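Local structure of putative aldehyde dehydrogenase (4YWE) at residues I89-L92 / A93-A97; M161-F164 / G165-V168; G64-G67 / A68-A71. The protein probably oxidises aldehydes with NAD or NADP as electron acceptor, as other members of the aldehyde dehydrogenase family do, and binds calcium. All coordinates share one frame; numbering follows the deposited sequence.

Contact 1 (I89-L92 / A93-A97); sequences IEEL and AAIEA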
# COMPACT_ATOMS: atom_id res chain seq x y z
N ILE A 89 -14.24 12.73 30.01
CA ILE A 89 -12.85 13.10 30.23
C ILE A 89 -12.59 13.50 31.69
O ILE A 89 -11.66 13.00 32.32
CB ILE A 89 -12.40 14.22 29.28
CG1 ILE A 89 -12.17 13.66 27.87
CG2 ILE A 89 -11.13 14.89 29.78
CD1 ILE A 89 -11.66 14.68 26.88
N GLU A 90 -13.42 14.39 32.21
CA GLU A 90 -13.26 14.88 33.58
C GLU A 90 -13.37 13.74 34.59
O GLU A 90 -12.59 13.66 35.54
CB GLU A 90 -14.29 15.96 33.90
CG GLU A 90 -14.12 17.23 33.08
CD GLU A 90 -12.76 17.87 33.28
OE1 GLU A 90 -12.14 18.26 32.27
OE2 GLU A 90 -12.32 17.99 34.44
N GLU A 91 -14.33 12.85 34.37
CA GLU A 91 -14.55 11.70 35.24
C GLU A 91 -13.38 10.73 35.19
O GLU A 91 -12.90 10.27 36.23
CB GLU A 91 -15.85 10.99 34.85
CG GLU A 91 -16.09 9.67 35.55
CD GLU A 91 -17.36 8.98 35.07
OE1 GLU A 91 -18.10 9.59 34.28
OE2 GLU A 91 -17.61 7.83 35.50
N LEU A 92 -12.92 10.41 33.99
CA LEU A 92 -11.82 9.47 33.81
C LEU A 92 -10.50 10.06 34.31
O LEU A 92 -9.65 9.34 34.84
CB LEU A 92 -11.69 9.06 32.35
CG LEU A 92 -12.81 8.18 31.79
CD1 LEU A 92 -12.66 8.00 30.29
CD2 LEU A 92 -12.82 6.83 32.49
N ALA A 93 -10.33 11.37 34.14
CA ALA A 93 -9.11 12.04 34.58
C ALA A 93 -8.99 12.03 36.10
O ALA A 93 -7.90 11.87 36.64
CB ALA A 93 -9.07 13.47 34.06
N ALA A 94 -10.12 12.20 36.78
CA ALA A 94 -10.15 12.19 38.24
C ALA A 94 -9.76 10.81 38.78
O ALA A 94 -9.02 10.70 39.75
CB ALA A 94 -11.52 12.60 38.75
N ILE A 95 -10.27 9.77 38.13
CA ILE A 95 -9.99 8.40 38.54
C ILE A 95 -8.53 8.04 38.25
O ILE A 95 -7.84 7.48 39.10
CB ILE A 95 -10.94 7.41 37.84
CG1 ILE A 95 -12.38 7.63 38.31
CG2 ILE A 95 -10.51 5.97 38.12
CD1 ILE A 95 -13.39 6.75 37.62
N GLU A 96 -8.08 8.37 37.05
CA GLU A 96 -6.72 8.06 36.62
C GLU A 96 -5.68 8.75 37.50
O GLU A 96 -4.72 8.13 37.95
CB GLU A 96 -6.51 8.45 35.16
CG GLU A 96 -5.18 8.02 34.57
CD GLU A 96 -5.19 6.59 34.08
OE1 GLU A 96 -5.56 5.69 34.86
OE2 GLU A 96 -4.83 6.36 32.90
N ALA A 97 -5.88 10.04 37.74
CA ALA A 97 -4.95 10.84 38.54
C ALA A 97 -4.88 10.35 39.98
O ALA A 97 -3.81 10.36 40.59
CB ALA A 97 -5.36 12.30 38.51
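Ile-95 leans back over the preceding turn onto Glu-91, its CG1 resting 3.4 Å from Glu-91 O and its CD1 4.5 Å from Glu-91 CG. CG1 lies beside the backbone N, with chi1 at -66°, and this turns the longer branch toward the earlier turn. Four consecutive i to i+4 bonds run beneath such contacts. Glu-96 N reaches Leu-92 O at 2.9 Å with an N-H...O angle of 162°, while Ile-95 N reaches Glu-91 O at a longer 3.3 Å. Two further carbonyls have a CB beside them as well as an N-H: Ala-93 CB stands 3.2 Å from Ile-89 O, and Glu-96 CB 3.3 Å from Leu-92 O. The small methyl of Ala-93 faces helix 104-124 at Ala-107, and Leu-92 is covered by Arg-192 and Val-193 of helix 188-200 and by Met-161. Glu-90 and Glu-91 form salt bridges with Arg-108 and Arg-192, one on each of those neighbouring helices. Glu-96 bends at chi2 to 83°, and its buried carboxylate is gripped by Ser-189 OG at OE1 and by Met-161 N at OE2. In helix 89-100, apolar and acidic residues thus share the faces turned to helices 104-124, 160-174 and 188-200: Ala-93 and Leu-92 pack, while Glu-90, Glu-91 and Glu-96 make the polar links. Since Met-161 N belongs to the first turn of helix 160-174, that helix end would be expected to favour a negatively charged Glu-96, which in turn ties the two helices together.

Contact 2 (M161-F164 / G165-V168); sequences MQIF and GRSV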
# COMPACT_ATOMS: atom_id res chain seq x y z
N MET A 161 -5.01 4.23 30.66
CA MET A 161 -5.93 4.56 29.58
C MET A 161 -5.26 4.62 28.21
O MET A 161 -5.78 4.08 27.24
CB MET A 161 -6.62 5.90 29.85
CG MET A 161 -7.76 5.83 30.85
SD MET A 161 -8.66 7.38 30.97
CE MET A 161 -7.36 8.49 31.51
N GLN A 162 -4.10 5.27 28.13
CA GLN A 162 -3.43 5.47 26.86
C GLN A 162 -3.00 4.15 26.22
O GLN A 162 -3.20 3.93 25.03
CB GLN A 162 -2.20 6.37 27.02
CG GLN A 162 -2.53 7.84 27.23
CD GLN A 162 -1.64 8.74 26.39
OE1 GLN A 162 -1.39 8.47 25.22
NE2 GLN A 162 -1.16 9.82 27.00
N ILE A 163 -2.43 3.27 27.03
CA ILE A 163 -1.94 1.99 26.54
C ILE A 163 -3.11 1.04 26.27
O ILE A 163 -3.06 0.24 25.33
CB ILE A 163 -0.93 1.39 27.53
CG1 ILE A 163 0.27 2.34 27.65
CG2 ILE A 163 -0.47 0.01 27.08
CD1 ILE A 163 1.18 2.04 28.81
N PHE A 164 -4.16 1.14 27.08
CA PHE A 164 -5.40 0.42 26.81
C PHE A 164 -5.94 0.83 25.45
O PHE A 164 -6.35 -0.01 24.65
CB PHE A 164 -6.44 0.68 27.90
CG PHE A 164 -7.73 -0.06 27.72
CD1 PHE A 164 -8.77 0.49 27.00
CD2 PHE A 164 -7.91 -1.31 28.29
CE1 PHE A 164 -9.97 -0.19 26.84
CE2 PHE A 164 -9.10 -2.00 28.13
CZ PHE A 164 -10.13 -1.44 27.41
N GLY A 165 -5.92 2.13 25.19
CA GLY A 165 -6.44 2.68 23.95
C GLY A 165 -5.71 2.23 22.70
O GLY A 165 -6.33 1.94 21.68
N ARG A 166 -4.38 2.18 22.77
CA ARG A 166 -3.59 1.79 21.61
C ARG A 166 -3.66 0.28 21.38
O ARG A 166 -3.65 -0.18 20.24
CB ARG A 166 -2.13 2.24 21.77
CG ARG A 166 -1.30 1.41 22.74
CD ARG A 166 0.15 1.88 22.77
NE ARG A 166 0.97 1.03 23.63
CZ ARG A 166 2.15 1.37 24.12
NH1 ARG A 166 2.67 2.56 23.84
NH2 ARG A 166 2.82 0.53 24.90
N SER A 167 -3.76 -0.48 22.47
CA SER A 167 -3.72 -1.94 22.38
C SER A 167 -5.10 -2.52 22.07
O SER A 167 -5.28 -3.21 21.07
CB SER A 167 -3.18 -2.54 23.67
OG SER A 167 -2.94 -3.93 23.53
N VAL A 168 -6.06 -2.23 22.94
CA VAL A 168 -7.41 -2.76 22.79
C VAL A 168 -8.12 -2.09 21.62
O VAL A 168 -8.88 -2.72 20.90
CB VAL A 168 -8.21 -2.59 24.10
CG1 VAL A 168 -9.62 -3.14 23.95
CG2 VAL A 168 -7.49 -3.28 25.25
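Ser-167, whose backbone N is bonded to Ile-163 O at 3.0 Å, carries a hydroxyl, OG, gripped by two groups, His-153 ND1 and Ser-231 OG, both on strands of the sheet behind the helix. One residue further, Val-168 N makes a bond of 2.8 Å to Phe-164 O, and the side chains of the same two residues meet as well. Val-168 CG2 lies over one face of the Phe-164 ring, 3.7 Å from its centroid and 19° off the ring normal, a CH-pi contact displaced toward the rim on the side of CD2 and CE2. It is made possible by the ring swinging forward along the helix, CG opposite the backbone N at a chi1 of -178°. Around this pair, Val-190 and Val-193 of helix 188-200 and Leu-207 of strand 207-209 complete an apolar layer. A mixed pair, apolar against a flat cation, is formed by Ile-163 and Arg-166, which run side by side in the same direction. Ile-163 CG1 sits over the centre of one guanidinium face, 4.1 Å from Arg-166 CZ, and CG2 is 3.9 Å from NE. Arg-166 CG, at a chi1 of 75°, comes within 3.3 Å of Ile-163 O before the chain extends. Its NH2 is bonded to Thr-233 OG1, whereas NE is buried without a hydrogen-bond partner and has just a long, weak ion pair with Glu-467. The side chains of Arg-166 and Glu-256 approach to about 4 Å at their nearest atoms, so Ile-163 and the Thr-233 bond together fix how the guanidinium is turned beside this predicted active-site residue.

Contact 3 (G64-G67 / A68-A71); sequences GPWG and AASA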
# COMPACT_ATOMS: atom_id res chain seq x y z
N GLY A 64 -19.30 -15.37 17.64
CA GLY A 64 -20.69 -14.96 17.54
C GLY A 64 -20.91 -13.53 17.06
O GLY A 64 -20.44 -13.15 15.99
N PRO A 65 -21.65 -12.74 17.85
CA PRO A 65 -22.08 -11.37 17.52
C PRO A 65 -20.96 -10.43 17.08
O PRO A 65 -21.10 -9.76 16.06
CB PRO A 65 -22.70 -10.88 18.83
CG PRO A 65 -23.17 -12.12 19.51
CD PRO A 65 -22.15 -13.17 19.17
N TRP A 66 -19.87 -10.39 17.83
CA TRP A 66 -18.78 -9.47 17.52
C TRP A 66 -18.05 -9.87 16.24
O TRP A 66 -17.68 -9.01 15.44
CB TRP A 66 -17.79 -9.40 18.69
CG TRP A 66 -16.68 -8.41 18.50
CD1 TRP A 66 -15.34 -8.66 18.57
CD2 TRP A 66 -16.80 -7.01 18.19
NE1 TRP A 66 -14.62 -7.52 18.34
CE2 TRP A 66 -15.50 -6.49 18.10
CE3 TRP A 66 -17.89 -6.16 17.99
CZ2 TRP A 66 -15.25 -5.15 17.81
CZ3 TRP A 66 -17.64 -4.82 17.70
CH2 TRP A 66 -16.33 -4.33 17.62
N GLY A 67 -17.86 -11.17 16.04
CA GLY A 67 -17.22 -11.67 14.84
C GLY A 67 -18.11 -11.59 13.62
O GLY A 67 -17.62 -11.54 12.49
N ALA A 68 -19.42 -11.59 13.84
CA ALA A 68 -20.38 -11.47 12.75
C ALA A 68 -20.46 -10.04 12.24
O ALA A 68 -20.92 -9.78 11.13
CB ALA A 68 -21.76 -11.95 13.20
N ALA A 69 -20.00 -9.10 13.07
CA ALA A 69 -20.03 -7.69 12.72
C ALA A 69 -19.04 -7.36 11.60
O ALA A 69 -17.92 -7.88 11.58
CB ALA A 69 -19.73 -6.84 13.95
N SER A 70 -19.47 -6.52 10.67
CA SER A 70 -18.60 -6.06 9.60
C SER A 70 -17.60 -5.06 10.14
O SER A 70 -17.74 -4.57 11.26
CB SER A 70 -19.42 -5.44 8.46
OG SER A 70 -19.99 -4.21 8.87
N ALA A 71 -16.59 -4.75 9.34
CA ALA A 71 -15.56 -3.79 9.73
C ALA A 71 -16.16 -2.42 10.01
O ALA A 71 -15.87 -1.80 11.04
CB ALA A 71 -14.49 -3.69 8.66
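The indole of Trp-66 receives the methyl of Ala-69 obliquely, CB lying 4.5 Å from CE3 on the six-membered ring. The buried indole is also packed by Leu-202, Pro-203 and Ala-206, Arg-74 of helix 71-87 touches it, and NE1 donates to Asn-176 O. CG stands trans to the backbone N, with chi1 at -177°, which carries the indole along the direction in which the chain leaves the turn. In the backbone, one bond is not weak, from Ala-68 N to Gly-64 O at 2.8 Å, though it is bent at 136°. The others are weak. Pro-65 O is shared by Ala-68 N and Ala-69 N, each 3.3 Å away, and Ala-69 N divides itself further by reaching Trp-66 O at the same length. Such forked bonding reflects a turn that is losing its helical form, and at Ala-69 psi opens to 139°. The methyls stay close to the carbonyls even so, with Ala-68 CB 3.3 Å from Gly-64 O and Ala-69 CB equally near Trp-66 O. Beyond them, Ser-70 and Ala-71 pack on Tyr-135 and Pro-134 of the second subunit. Gly-64 follows helix 48-63 as the first residue to leave helical geometry, and Ser-70 is the N-cap of helix 71-87, its OG capping a backbone N of the first turn. The whole is therefore a short helical turn linking two helices, pinned by a buried tryptophan and closed by a serine N-cap whose return bond from Ser-70 N to Glu-73 OE1 is consistent with a capping box.

How the contacts relate
Along the chain the three contacts come in the order 3, 1, 2, each complete before the next begins. Contact 3 joins helices 48-63 and 71-87 at the surface, about 28 Å from the centre of the chain, and faces another subunit. Contact 1 lies about 31 Å from it between centres. Contact 2 is the innermost, on the helix of a beta-alpha-beta unit running from strand 139-155 to strand 177-182, its centre about 21 Å from that of contact 3, without touching it. Contacts 1 and 2 touch, their centres about 15 Å apart: helix 89-100, with calcium ligand Asp-99 near its end, packs against helix 160-174, which carries Arg-166 near the predicted active-site Glu-256.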